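PDB 4RK6: glucose-resistance amylase regulator from Weissella paramesenteroides ATCC 33313, which binds D-glucose and probably acts as a LacI-family transcription factor that recognises cis-regulatory DNA. Local coordinates for residues Phe24-Ile28 with Asp243-Ile247; Ile103-Asn109 with Glu264-Ile270; Val12-Pro18 with Val67-Leu73. All coordinates share one frame; numbering follows the deposited sequence.

Contact 1 (Phe24-Ile28 with Asp243-Ile247). With GLC (alpha-D-glucopyranose), chain C.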
ATOM      1  N   PHE A  24       2.162  -1.270   6.540  1.00 43.70           N
ATOM      2  CA  PHE A  24       3.121  -0.832   7.554  1.00 35.19           C
ATOM      3  C   PHE A  24       4.559  -1.049   7.098  1.00 35.49           C
ATOM      4  O   PHE A  24       5.439  -0.287   7.483  1.00 34.23           O
ATOM      5  CB  PHE A  24       2.852  -1.431   8.946  1.00 33.74           C
ATOM      6  CG  PHE A  24       3.353  -2.832   9.144  1.00 32.56           C
ATOM      7  CD1 PHE A  24       2.539  -3.918   8.897  1.00 48.82           C
ATOM      8  CD2 PHE A  24       4.637  -3.064   9.627  1.00 37.61           C
ATOM      9  CE1 PHE A  24       3.007  -5.208   9.078  1.00 62.26           C
ATOM     10  CE2 PHE A  24       5.105  -4.348   9.832  1.00 37.32           C
ATOM     11  CZ  PHE A  24       4.289  -5.426   9.550  1.00 63.31           C
ATOM     12  N   ALA A  25       4.794  -2.046   6.252  1.00 30.22           N
ATOM     13  CA  ALA A  25       6.163  -2.387   5.827  1.00 32.43           C
ATOM     14  C   ALA A  25       6.879  -1.222   5.161  1.00 35.35           C
ATOM     15  O   ALA A  25       8.035  -0.922   5.481  1.00 32.67           O
ATOM     16  CB  ALA A  25       6.144  -3.585   4.885  1.00 48.29           C
ATOM     17  N   ASP A  26       6.193  -0.583   4.217  1.00 35.24           N
ATOM     18  CA  ASP A  26       6.724   0.573   3.510  1.00 33.69           C
ATOM     19  C   ASP A  26       7.164   1.687   4.471  1.00 26.21           C
ATOM     20  O   ASP A  26       8.206   2.334   4.241  1.00 32.27           O
ATOM     21  CB  ASP A  26       5.687   1.135   2.522  1.00 37.24           C
ATOM     22  CG  ASP A  26       5.666   0.393   1.191  1.00 85.62           C
ATOM     23  OD1 ASP A  26       6.118  -0.772   1.128  1.00 66.04           O
ATOM     24  OD2 ASP A  26       5.183   0.981   0.201  1.00 74.39           O
ATOM     25  N   GLU A  27       6.380   1.908   5.519  1.00 29.08           N
ATOM     26  CA  GLU A  27       6.694   2.948   6.518  1.00 26.41           C
ATOM     27  C   GLU A  27       7.920   2.574   7.354  1.00 32.05           C
ATOM     28  O   GLU A  27       8.770   3.418   7.661  1.00 29.81           O
ATOM     29  CB  GLU A  27       5.500   3.203   7.428  1.00 31.58           C
ATOM     30  CG  GLU A  27       4.372   3.975   6.764  1.00 45.58           C
ATOM     31  CD  GLU A  27       4.692   5.452   6.643  1.00 73.58           C
ATOM     32  OE1 GLU A  27       4.582   6.185   7.658  1.00 50.54           O
ATOM     33  OE2 GLU A  27       5.061   5.870   5.530  1.00 51.08           O
ATOM     34  N   ILE A  28       8.009   1.305   7.732  1.00 29.40           N
ATOM     35  CA  ILE A  28       9.215   0.826   8.409  1.00 27.94           C
ATOM     36  C   ILE A  28      10.413   0.985   7.482  1.00 28.43           C
ATOM     37  O   ILE A  28      11.459   1.476   7.898  1.00 32.75           O
ATOM     38  CB  ILE A  28       9.061  -0.627   8.904  1.00 30.40           C
ATOM     39  CG1 ILE A  28       8.122  -0.673  10.103  1.00 38.98           C
ATOM     40  CG2 ILE A  28      10.425  -1.229   9.258  1.00 35.17           C
ATOM     41  CD1 ILE A  28       7.841  -2.059  10.618  1.00 40.96           C
ATOM     42  N   ASP A 243       4.564   4.523  15.352  1.00 24.47           N
ATOM     43  CA  ASP A 243       5.591   5.277  14.682  1.00 24.81           C
ATOM     44  C   ASP A 243       6.500   4.345  13.888  1.00 27.39           C
ATOM     45  O   ASP A 243       7.612   4.022  14.324  1.00 23.48           O
ATOM     46  CB  ASP A 243       6.356   6.110  15.734  1.00 26.28           C
ATOM     47  CG  ASP A 243       7.187   7.237  15.112  1.00 31.77           C
ATOM     48  OD1 ASP A 243       7.399   7.236  13.887  1.00 27.93           O
ATOM     49  OD2 ASP A 243       7.611   8.121  15.889  1.00 32.64           O
ATOM     50  N   PHE A 244       6.010   3.865  12.741  1.00 25.61           N
ATOM     51  CA  PHE A 244       6.738   2.847  11.976  1.00 22.41           C
ATOM     52  C   PHE A 244       8.103   3.341  11.499  1.00 25.91           C
ATOM     53  O   PHE A 244       9.076   2.603  11.534  1.00 25.67           O
ATOM     54  CB  PHE A 244       5.923   2.319  10.790  1.00 23.50           C
ATOM     55  CG  PHE A 244       4.723   1.515  11.203  1.00 25.71           C
ATOM     56  CD1 PHE A 244       4.877   0.321  11.902  1.00 23.64           C
ATOM     57  CD2 PHE A 244       3.435   1.961  10.921  1.00 28.32           C
ATOM     58  CE1 PHE A 244       3.767  -0.416  12.300  1.00 23.70           C
ATOM     59  CE2 PHE A 244       2.324   1.229  11.324  1.00 26.01           C
ATOM     60  CZ  PHE A 244       2.498   0.035  12.005  1.00 24.21           C
ATOM     61  N   PRO A 245       8.181   4.594  11.033  1.00 24.93           N
ATOM     62  CA  PRO A 245       9.512   5.019  10.621  1.00 28.28           C
ATOM     63  C   PRO A 245      10.485   5.041  11.795  1.00 19.68           C
ATOM     64  O   PRO A 245      11.644   4.665  11.581  1.00 24.32           O
ATOM     65  CB  PRO A 245       9.293   6.423  10.021  1.00 32.97           C
ATOM     66  CG  PRO A 245       7.817   6.473   9.706  1.00 44.25           C
ATOM     67  CD  PRO A 245       7.153   5.615  10.755  1.00 33.00           C
ATOM     68  N   GLU A 246      10.035   5.419  12.988  1.00 24.49           N
ATOM     69  CA  GLU A 246      10.920   5.430  14.158  1.00 24.23           C
ATOM     70  C   GLU A 246      11.363   3.999  14.497  1.00 27.80           C
ATOM     71  O   GLU A 246      12.539   3.750  14.786  1.00 24.24           O
ATOM     72  CB  GLU A 246      10.279   6.115  15.339  1.00 25.41           C
ATOM     73  CG  GLU A 246      11.156   6.147  16.577  1.00 24.10           C
ATOM     74  CD  GLU A 246      12.360   7.064  16.467  1.00 39.00           C
ATOM     75  OE1 GLU A 246      12.587   7.713  15.411  1.00 39.96           O
ATOM     76  OE2 GLU A 246      13.079   7.140  17.486  1.00 38.39           O
ATOM     77  N   ILE A 247      10.438   3.044  14.407  1.00 23.17           N
ATOM     78  CA  ILE A 247      10.823   1.630  14.579  1.00 21.63           C
ATOM     79  C   ILE A 247      11.964   1.248  13.642  1.00 25.94           C
ATOM     80  O   ILE A 247      12.937   0.637  14.066  1.00 23.09           O
ATOM     81  CB  ILE A 247       9.596   0.692  14.431  1.00 20.27           C
ATOM     82  CG1 ILE A 247       8.623   0.938  15.576  1.00 22.10           C
ATOM     83  CG2 ILE A 247      10.028  -0.771  14.370  1.00 21.99           C
ATOM     84  CD1 ILE A 247       7.220   0.384  15.331  1.00 22.41           C
TER
HETATM   85  C1  GLC C 401       1.788  -6.725  11.858  1.00 48.41           C
HETATM   86  C2  GLC C 401       2.521  -5.846  12.871  1.00 29.09           C
HETATM   87  C3  GLC C 401       1.586  -5.071  13.776  1.00 25.54           C
HETATM   88  C4  GLC C 401       0.488  -4.411  12.937  1.00 19.81           C
HETATM   89  C5  GLC C 401      -0.281  -5.518  12.216  1.00 28.21           C
HETATM   90  C6  GLC C 401      -1.389  -4.955  11.330  1.00 23.10           C
HETATM   91  O1  GLC C 401       1.444  -7.884  12.512  1.00 33.22           O
HETATM   92  O2  GLC C 401       3.363  -6.637  13.708  1.00 30.58           O
HETATM   93  O3  GLC C 401       2.396  -4.090  14.415  1.00 25.92           O
HETATM   94  O4  GLC C 401      -0.332  -3.632  13.754  1.00 22.26           O
HETATM   95  O5  GLC C 401       0.569  -6.218  11.345  1.00 30.84           O
HETATM   96  O6  GLC C 401      -0.870  -4.128  10.336  1.00 26.12           O
HETATM   97  O   HOH W   1       3.987   5.501  10.694  1.00 39.57           O
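Phe24 and Phe244 show how the N-terminal part of one helix can be seated on that of another beside a ligand. The methylene of Phe24 sits over one face of the Phe244 ring, its CB 3.5 Å from the ring centroid in a CH-pi contact. The two rings meet obliquely, planes 34° apart. With chi1 at 81°, CG of Phe24 lies between the backbone N and carbonyl carbon, and the far part of its ring leads away to the sugar: CE1 comes 3.4 Å from GLC C1, while C2 of the glucose lies over one ring face. O3 of the glucose approaches the edge of Phe244. Packing stays close where Glu27 CB meets Phe244 CB at 3.5 Å and Ile28 CG1 meets Phe244 CB at 3.8 Å.

Phe24, Ile28 and Phe244 are buried, whereas Glu27 and Pro245 are partly exposed and meet more loosely. The Glu27 chain bends at chi2, bringing OE1 alongside Pro245 CG (3.8 Å), and a water can bridge OE1 and Phe244 N by long bonds, the amide's weak.

Without a direct hydrogen bond across, cohesion rests mainly on aromatic and aliphatic packing, helped by CA-H...O contacts; Phe244, on the glucose side of the Phe24 ring, is consistent with steadying it against the sugar.

Contact 2 (Ile103-Asn109 with Glu264-Ile270)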
ATOM      1  N   ILE A 103      17.514 -12.665  20.000  1.00 26.13           N
ATOM      2  CA  ILE A 103      17.746 -11.446  19.234  1.00 22.47           C
ATOM      3  C   ILE A 103      17.059 -10.220  19.816  1.00 25.35           C
ATOM      4  O   ILE A 103      16.121 -10.341  20.576  1.00 31.12           O
ATOM      5  CB  ILE A 103      17.299 -11.614  17.763  1.00 22.68           C
ATOM      6  CG1 ILE A 103      15.784 -11.691  17.605  1.00 21.56           C
ATOM      7  CG2 ILE A 103      17.999 -12.805  17.118  1.00 28.42           C
ATOM      8  CD1 ILE A 103      15.374 -11.738  16.142  1.00 25.57           C
ATOM      9  N   SER A 104      17.537  -9.046  19.442  1.00 24.65           N
ATOM     10  CA  SER A 104      16.902  -7.805  19.873  1.00 23.71           C
ATOM     11  C   SER A 104      15.676  -7.497  19.014  1.00 22.30           C
ATOM     12  O   SER A 104      15.518  -8.009  17.911  1.00 21.44           O
ATOM     13  CB  SER A 104      17.876  -6.629  19.805  1.00 26.34           C
ATOM     14  OG  SER A 104      18.927  -6.798  20.741  1.00 31.23           O
ATOM     15  N   ALA A 105      14.811  -6.651  19.545  1.00 23.92           N
ATOM     16  CA  ALA A 105      13.562  -6.323  18.858  1.00 24.71           C
ATOM     17  C   ALA A 105      13.257  -4.873  19.083  1.00 21.70           C
ATOM     18  O   ALA A 105      13.490  -4.364  20.158  1.00 21.99           O
ATOM     19  CB  ALA A 105      12.414  -7.162  19.380  1.00 27.39           C
ATOM     20  N   VAL A 106      12.661  -4.242  18.082  1.00 20.77           N
ATOM     21  CA  VAL A 106      12.139  -2.893  18.248  1.00 20.07           C
ATOM     22  C   VAL A 106      10.665  -2.926  17.855  1.00 19.62           C
ATOM     23  O   VAL A 106      10.322  -3.415  16.753  1.00 21.46           O
ATOM     24  CB  VAL A 106      12.875  -1.882  17.350  1.00 20.64           C
ATOM     25  CG1 VAL A 106      12.335  -0.483  17.628  1.00 23.88           C
ATOM     26  CG2 VAL A 106      14.383  -1.952  17.593  1.00 22.57           C
ATOM     27  N   THR A 107       9.818  -2.426  18.746  1.00 22.07           N
ATOM     28  CA  THR A 107       8.374  -2.611  18.609  1.00 21.59           C
ATOM     29  C   THR A 107       7.603  -1.584  19.410  1.00 22.28           C
ATOM     30  O   THR A 107       8.102  -1.026  20.407  1.00 23.00           O
ATOM     31  CB  THR A 107       7.973  -4.055  19.042  1.00 23.67           C
ATOM     32  OG1 THR A 107       6.569  -4.282  18.840  1.00 23.18           O
ATOM     33  CG2 THR A 107       8.295  -4.301  20.520  1.00 23.08           C
ATOM     34  N   SER A 108       6.366  -1.324  18.993  1.00 22.34           N
ATOM     35  CA  SER A 108       5.412  -0.684  19.881  1.00 20.76           C
ATOM     36  C   SER A 108       5.108  -1.681  20.988  1.00 25.82           C
ATOM     37  O   SER A 108       5.139  -2.899  20.758  1.00 22.58           O
ATOM     38  CB  SER A 108       4.121  -0.314  19.122  1.00 22.93           C
ATOM     39  OG  SER A 108       4.392   0.586  18.037  1.00 22.99           O
ATOM     40  N   ASN A 109       4.766  -1.180  22.166  1.00 21.42           N
ATOM     41  CA  ASN A 109       4.384  -2.044  23.260  1.00 21.42           C
ATOM     42  C   ASN A 109       2.946  -2.522  23.114  1.00 23.20           C
ATOM     43  O   ASN A 109       2.010  -1.749  23.281  1.00 23.35           O
ATOM     44  CB  ASN A 109       4.570  -1.342  24.604  1.00 22.42           C
ATOM     45  CG  ASN A 109       4.367  -2.271  25.796  1.00 25.14           C
ATOM     46  OD1 ASN A 109       3.274  -2.773  26.063  1.00 28.24           O
ATOM     47  ND2 ASN A 109       5.439  -2.467  26.560  1.00 37.73           N
ATOM     48  N   GLU A 264      22.776  -9.382  26.685  1.00 50.20           N
ATOM     49  CA  GLU A 264      23.104  -8.769  25.402  1.00 58.62           C
ATOM     50  C   GLU A 264      21.855  -8.343  24.583  1.00 66.01           C
ATOM     51  O   GLU A 264      21.757  -7.177  24.190  1.00 62.76           O
ATOM     52  CB  GLU A 264      24.017  -9.697  24.581  1.00 86.69           C
ATOM     53  CG  GLU A 264      24.586  -9.068  23.318  1.00 95.18           C
ATOM     54  CD  GLU A 264      25.387  -7.813  23.605  1.00105.47           C
ATOM     55  OE1 GLU A 264      25.007  -6.734  23.105  1.00 73.27           O
ATOM     56  OE2 GLU A 264      26.386  -7.904  24.345  1.00 93.34           O
ATOM     57  N   PRO A 265      20.901  -9.268  24.326  1.00 71.96           N
ATOM     58  CA  PRO A 265      19.735  -8.897  23.498  1.00 55.24           C
ATOM     59  C   PRO A 265      18.726  -8.017  24.246  1.00 78.08           C
ATOM     60  O   PRO A 265      18.487  -8.246  25.430  1.00 46.69           O
ATOM     61  CB  PRO A 265      19.095 -10.257  23.153  1.00 59.51           C
ATOM     62  CG  PRO A 265      20.019 -11.311  23.701  1.00 54.00           C
ATOM     63  CD  PRO A 265      20.774 -10.651  24.813  1.00 72.87           C
ATOM     64  N   GLN A 266      18.126  -7.032  23.573  1.00 38.84           N
ATOM     65  CA  GLN A 266      17.155  -6.161  24.247  1.00 33.33           C
ATOM     66  C   GLN A 266      15.854  -5.955  23.471  1.00 37.16           C
ATOM     67  O   GLN A 266      15.773  -6.278  22.309  1.00 31.37           O
ATOM     68  CB  GLN A 266      17.798  -4.819  24.598  1.00 37.73           C
ATOM     69  CG  GLN A 266      18.507  -4.089  23.474  1.00 43.15           C
ATOM     70  CD  GLN A 266      19.099  -2.751  23.926  1.00 41.41           C
ATOM     71  OE1 GLN A 266      20.207  -2.384  23.539  1.00 51.53           O
ATOM     72  NE2 GLN A 266      18.350  -2.015  24.741  1.00 54.78           N
ATOM     73  N   ILE A 267      14.830  -5.466  24.159  1.00 26.94           N
ATOM     74  CA  ILE A 267      13.589  -5.048  23.525  1.00 25.19           C
ATOM     75  C   ILE A 267      13.478  -3.542  23.732  1.00 26.26           C
ATOM     76  O   ILE A 267      13.526  -3.066  24.871  1.00 26.96           O
ATOM     77  CB  ILE A 267      12.360  -5.743  24.146  1.00 33.55           C
ATOM     78  CG1 ILE A 267      12.451  -7.257  23.945  1.00 42.73           C
ATOM     79  CG2 ILE A 267      11.078  -5.230  23.507  1.00 26.86           C
ATOM     80  CD1 ILE A 267      11.326  -8.037  24.597  1.00 63.60           C
ATOM     81  N   ILE A 268      13.344  -2.801  22.641  1.00 22.21           N
ATOM     82  CA  ILE A 268      13.155  -1.347  22.721  1.00 20.93           C
ATOM     83  C   ILE A 268      11.718  -1.052  22.294  1.00 22.27           C
ATOM     84  O   ILE A 268      11.307  -1.461  21.209  1.00 24.30           O
ATOM     85  CB  ILE A 268      14.148  -0.612  21.837  1.00 28.47           C
ATOM     86  CG1 ILE A 268      15.580  -0.884  22.339  1.00 38.72           C
ATOM     87  CG2 ILE A 268      13.866   0.883  21.861  1.00 27.54           C
ATOM     88  CD1 ILE A 268      16.643  -0.516  21.336  1.00 47.23           C
ATOM     89  N   TYR A 269      10.978  -0.388  23.178  1.00 22.01           N
ATOM     90  CA  TYR A 269       9.591  -0.031  22.921  1.00 21.05           C
ATOM     91  C   TYR A 269       9.537   1.384  22.395  1.00 33.77           C
ATOM     92  O   TYR A 269      10.151   2.298  22.973  1.00 27.64           O
ATOM     93  CB  TYR A 269       8.727  -0.184  24.176  1.00 22.03           C
ATOM     94  CG  TYR A 269       8.564  -1.611  24.627  1.00 25.91           C
ATOM     95  CD1 TYR A 269       7.897  -2.533  23.836  1.00 21.89           C
ATOM     96  CD2 TYR A 269       9.107  -2.052  25.835  1.00 29.10           C
ATOM     97  CE1 TYR A 269       7.760  -3.848  24.228  1.00 27.15           C
ATOM     98  CE2 TYR A 269       8.968  -3.362  26.243  1.00 37.25           C
ATOM     99  CZ  TYR A 269       8.294  -4.252  25.435  1.00 35.62           C
ATOM    100  OH  TYR A 269       8.156  -5.553  25.821  1.00 29.94           O
ATOM    101  N   ILE A 270       8.812   1.551  21.292  1.00 21.02           N
ATOM    102  CA  ILE A 270       8.612   2.839  20.666  1.00 23.77           C
ATOM    103  C   ILE A 270       7.206   3.327  21.054  1.00 29.04           C
ATOM    104  O   ILE A 270       6.219   2.591  20.923  1.00 23.14           O
ATOM    105  CB  ILE A 270       8.793   2.731  19.136  1.00 22.27           C
ATOM    106  CG1 ILE A 270      10.152   2.102  18.794  1.00 27.02           C
ATOM    107  CG2 ILE A 270       8.597   4.090  18.458  1.00 22.72           C
ATOM    108  CD1 ILE A 270      11.376   2.861  19.278  1.00 26.87           C
TER
HETATM  109  O   HOH W   2       5.297   3.179  17.706  1.00 23.83           O
HETATM  110  O   HOH W   3       4.689   1.604  22.840  1.00 24.65           O
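Asn109 covers one face of the Tyr269 ring, its ND2 3.4 Å above the plane and over the centre, with the amide turned 50° from the ring. Ile267 CG2 lies on the opposite face, nearer the rim, and Ser108 C stands at the edge. Thr107 runs alongside the tyrosine, its CG2 3.8 Å from Tyr269 CE1. Asn109 reaches the ring with CG anti to the backbone N (chi1 -172°), while its OD1 caps Glu112 N at the start of helix 110-123.

The backbones of the two strands run parallel. Ala105 N and Thr107 N donate to Gln266 O and Ile268 O, and Ala105 O and Thr107 O accept from Ile268 N and Ile270 N. At the Ser104 end a side chain extends the ladder: Gln266 N gives a straight bond of 3.0 Å to Ser104 OG. Across the sheet from Tyr269, Val106 CG1 packs on Ile270 CG1 at 3.6 Å.

At the Ser108-Asn109 end a water joins Asn109 N to Ile270 O, and Ser108 OG bonds to Gln242 OE1. Gln242 NE2 in turn binds the glucose, so Ser108 is a second-shell residue that probably fixes the rotation of the Gln242 amide, consistent with its NE2 being turned to the sugar.

Contact 3 (Val12-Pro18 with Val67-Leu73)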
ATOM      1  N   VAL A  12      26.069  -3.645   3.382  1.00 30.76           N
ATOM      2  CA  VAL A  12      24.681  -3.861   3.009  1.00 28.70           C
ATOM      3  C   VAL A  12      23.927  -4.499   4.176  1.00 24.51           C
ATOM      4  O   VAL A  12      24.529  -5.276   4.906  1.00 27.88           O
ATOM      5  CB  VAL A  12      24.575  -4.781   1.781  1.00 48.72           C
ATOM      6  CG1 VAL A  12      23.120  -5.093   1.462  1.00 30.24           C
ATOM      7  CG2 VAL A  12      25.263  -4.138   0.591  1.00 56.77           C
ATOM      8  N   VAL A  13      22.662  -4.103   4.349  1.00 25.77           N
ATOM      9  CA  VAL A  13      21.710  -4.762   5.263  1.00 24.22           C
ATOM     10  C   VAL A  13      20.506  -5.265   4.489  1.00 32.70           C
ATOM     11  O   VAL A  13      20.123  -4.703   3.458  1.00 29.96           O
ATOM     12  CB  VAL A  13      21.246  -3.861   6.433  1.00 24.60           C
ATOM     13  CG1 VAL A  13      22.458  -3.447   7.268  1.00 25.80           C
ATOM     14  CG2 VAL A  13      20.447  -2.668   5.952  1.00 31.35           C
ATOM     15  N   GLY A  14      19.902  -6.339   4.984  1.00 24.87           N
ATOM     16  CA  GLY A  14      18.743  -6.930   4.326  1.00 27.20           C
ATOM     17  C   GLY A  14      17.503  -6.760   5.156  1.00 23.76           C
ATOM     18  O   GLY A  14      17.568  -6.651   6.382  1.00 24.71           O
ATOM     19  N   VAL A  15      16.354  -6.724   4.500  1.00 23.03           N
ATOM     20  CA  VAL A  15      15.073  -6.666   5.203  1.00 24.03           C
ATOM     21  C   VAL A  15      14.206  -7.737   4.590  1.00 27.76           C
ATOM     22  O   VAL A  15      14.148  -7.841   3.376  1.00 28.45           O
ATOM     23  CB  VAL A  15      14.370  -5.308   5.047  1.00 32.29           C
ATOM     24  CG1 VAL A  15      13.128  -5.231   5.926  1.00 29.54           C
ATOM     25  CG2 VAL A  15      15.317  -4.182   5.380  1.00 57.83           C
ATOM     26  N   VAL A  16      13.581  -8.539   5.437  1.00 24.44           N
ATOM     27  CA  VAL A  16      12.741  -9.648   4.986  1.00 27.71           C
ATOM     28  C   VAL A  16      11.310  -9.234   5.284  1.00 23.48           C
ATOM     29  O   VAL A  16      10.930  -9.003   6.428  1.00 28.48           O
ATOM     30  CB  VAL A  16      13.105 -10.986   5.675  1.00 29.84           C
ATOM     31  CG1 VAL A  16      12.181 -12.114   5.208  1.00 29.75           C
ATOM     32  CG2 VAL A  16      14.536 -11.376   5.376  1.00 27.68           C
ATOM     33  N   VAL A  17      10.526  -9.128   4.214  1.00 29.05           N
ATOM     34  CA  VAL A  17       9.132  -8.687   4.264  1.00 25.63           C
ATOM     35  C   VAL A  17       8.222  -9.859   3.856  1.00 28.11           C
ATOM     36  O   VAL A  17       8.516 -10.560   2.893  1.00 32.26           O
ATOM     37  CB  VAL A  17       8.903  -7.525   3.279  1.00 30.94           C
ATOM     38  CG1 VAL A  17       7.489  -6.967   3.383  1.00 48.04           C
ATOM     39  CG2 VAL A  17       9.937  -6.425   3.518  1.00 36.82           C
ATOM     40  N   PRO A  18       7.142 -10.085   4.600  1.00 30.53           N
ATOM     41  CA  PRO A  18       6.202 -11.132   4.160  1.00 46.44           C
ATOM     42  C   PRO A  18       5.500 -10.765   2.851  1.00 48.86           C
ATOM     43  O   PRO A  18       5.242  -9.585   2.589  1.00 40.60           O
ATOM     44  CB  PRO A  18       5.190 -11.222   5.308  1.00 45.63           C
ATOM     45  CG  PRO A  18       5.312  -9.953   6.069  1.00 55.40           C
ATOM     46  CD  PRO A  18       6.658  -9.347   5.782  1.00 33.17           C
ATOM     47  N   VAL A  67      25.375  -9.603   3.718  1.00 35.82           N
ATOM     48  CA  VAL A  67      24.710  -8.585   4.526  1.00 36.28           C
ATOM     49  C   VAL A  67      25.310  -8.572   5.932  1.00 29.98           C
ATOM     50  O   VAL A  67      25.751  -9.609   6.447  1.00 29.95           O
ATOM     51  CB  VAL A  67      23.179  -8.762   4.559  1.00 31.96           C
ATOM     52  CG1 VAL A  67      22.601  -8.681   3.148  1.00 31.50           C
ATOM     53  CG2 VAL A  67      22.788 -10.071   5.231  1.00 30.01           C
ATOM     54  N   GLY A  68      25.382  -7.388   6.524  1.00 27.75           N
ATOM     55  CA  GLY A  68      25.849  -7.252   7.898  1.00 29.81           C
ATOM     56  C   GLY A  68      24.750  -7.518   8.917  1.00 26.75           C
ATOM     57  O   GLY A  68      25.027  -7.839  10.075  1.00 25.35           O
ATOM     58  N   ALA A  69      23.505  -7.346   8.485  1.00 25.54           N
ATOM     59  CA  ALA A  69      22.348  -7.429   9.365  1.00 20.67           C
ATOM     60  C   ALA A  69      21.148  -7.764   8.548  1.00 26.44           C
ATOM     61  O   ALA A  69      21.089  -7.428   7.370  1.00 24.61           O
ATOM     62  CB  ALA A  69      22.117  -6.120  10.100  1.00 26.16           C
ATOM     63  N   VAL A  70      20.174  -8.403   9.191  1.00 20.64           N
ATOM     64  CA  VAL A  70      18.913  -8.741   8.557  1.00 23.17           C
ATOM     65  C   VAL A  70      17.839  -8.308   9.501  1.00 24.85           C
ATOM     66  O   VAL A  70      17.845  -8.685  10.660  1.00 25.35           O
ATOM     67  CB  VAL A  70      18.782 -10.251   8.285  1.00 21.24           C
ATOM     68  CG1 VAL A  70      17.388 -10.580   7.755  1.00 25.60           C
ATOM     69  CG2 VAL A  70      19.861 -10.696   7.312  1.00 23.31           C
ATOM     70  N   PHE A  71      16.918  -7.504   8.993  1.00 19.56           N
ATOM     71  CA  PHE A  71      15.801  -7.022   9.736  1.00 21.04           C
ATOM     72  C   PHE A  71      14.587  -7.839   9.368  1.00 25.98           C
ATOM     73  O   PHE A  71      14.259  -7.950   8.195  1.00 26.47           O
ATOM     74  CB  PHE A  71      15.589  -5.544   9.449  1.00 25.65           C
ATOM     75  CG  PHE A  71      16.750  -4.713   9.911  1.00 22.26           C
ATOM     76  CD1 PHE A  71      16.942  -4.493  11.270  1.00 26.51           C
ATOM     77  CD2 PHE A  71      17.710  -4.273   9.028  1.00 26.70           C
ATOM     78  CE1 PHE A  71      18.039  -3.784  11.725  1.00 26.02           C
ATOM     79  CE2 PHE A  71      18.803  -3.557   9.476  1.00 26.46           C
ATOM     80  CZ  PHE A  71      18.970  -3.317  10.827  1.00 26.37           C
HETATM   81  N   MSE A  72      13.933  -8.403  10.378  1.00 23.66           N
HETATM   82  CA  MSE A  72      12.757  -9.258  10.181  0.50 19.61           C
HETATM   83  C   MSE A  72      11.498  -8.529  10.573  1.00 26.23           C
HETATM   84  O   MSE A  72      11.399  -8.038  11.685  1.00 26.97           O
HETATM   85  CB  MSE A  72      12.902 -10.482  11.084  0.50 23.54           C
HETATM   86  CG  MSE A  72      14.250 -11.144  10.877  0.50 24.11           C
HETATM   87 SE   MSE A  72      14.237 -12.140   9.175  0.50 22.48          SE
HETATM   88  CE  MSE A  72      15.926 -13.109   9.437  0.50 26.06           C
ATOM     89  N   LEU A  73      10.511  -8.471   9.674  1.00 29.04           N
ATOM     90  CA  LEU A  73       9.231  -7.805   9.970  1.00 33.10           C
ATOM     91  C   LEU A  73       8.108  -8.792  10.299  1.00 56.60           C
ATOM     92  O   LEU A  73       7.164  -8.431  10.992  1.00 57.12           O
ATOM     93  CB  LEU A  73       8.778  -6.961   8.787  1.00 35.41           C
ATOM     94  CG  LEU A  73       9.749  -6.002   8.111  1.00 50.68           C
ATOM     95  CD1 LEU A  73       8.963  -4.889   7.435  1.00 45.81           C
ATOM     96  CD2 LEU A  73      10.763  -5.415   9.074  1.00 40.40           C
TER
HETATM   97  O   HOH W   4       9.879 -10.552   8.023  1.00 47.65           O
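Val13 and Phe71 meet where the branched carbon of the valine lies at the edge of the aromatic ring: CE2 of Phe71 comes 3.9 Å from Val13 CB, and CG2 of Val13 lies in the ring plane. Phe71 has chi1 near -64°, CG beside its backbone N, which carries the ring back along the neighbouring strand past Gly14 O, 3.6 Å from its CD2. Val13 (chi1 -60°) places CG1 beside its backbone N and points it at Ala69 CB; Val15 differs, CG1 lying anti to its N (chi1 -173°), and packs against Leu73 CD2 at 3.9 Å. Leu32 of helix 24-39 touches both Val15 and Phe71, and Ala251 and Met252 of helix 244-257 also cover Phe71.

The reverse side of the sheet carries Val16 and Val70, whose CG2 and CG1 branches approach to 3.8 Å. Gly14 bears no side chain there, and Val67 CG1 comes 4.0 Å from its amide N.

Backbone hydrogen bonds of a parallel pair join the strands, from Gly68 N to Val12 O through to a weak last rung, Leu73 N to Val16 O. Helices covering the Phe71 side of inner, mostly aliphatic parallel strands are typical of the Rossmann-like alpha/beta subdomain in type I periplasmic-binding-protein folds, to which LacI regulators belong.

In the fold
From the N terminus, strand 12-18 opens contact 3, and helix 24-39, next in the chain, opens contact 1. Contact 3 closes first, at 67-73, after a helix, strand 42-48 and a second helix. Contact 2 opens at 103-109, and the chain then builds the other half of the molecule before returning at 243-247 to close contact 1 and at 264-270 to close contact 2. Contact 1 thus crosses both others, while contacts 3 and 2 stand in series on one sheet. Ala25 against Val17 and Leu73 joins contacts 1 and 3; Ile247 against Ile270 and Val106 joins contacts 1 and 2. Late chain segments thereby complete the early subdomain.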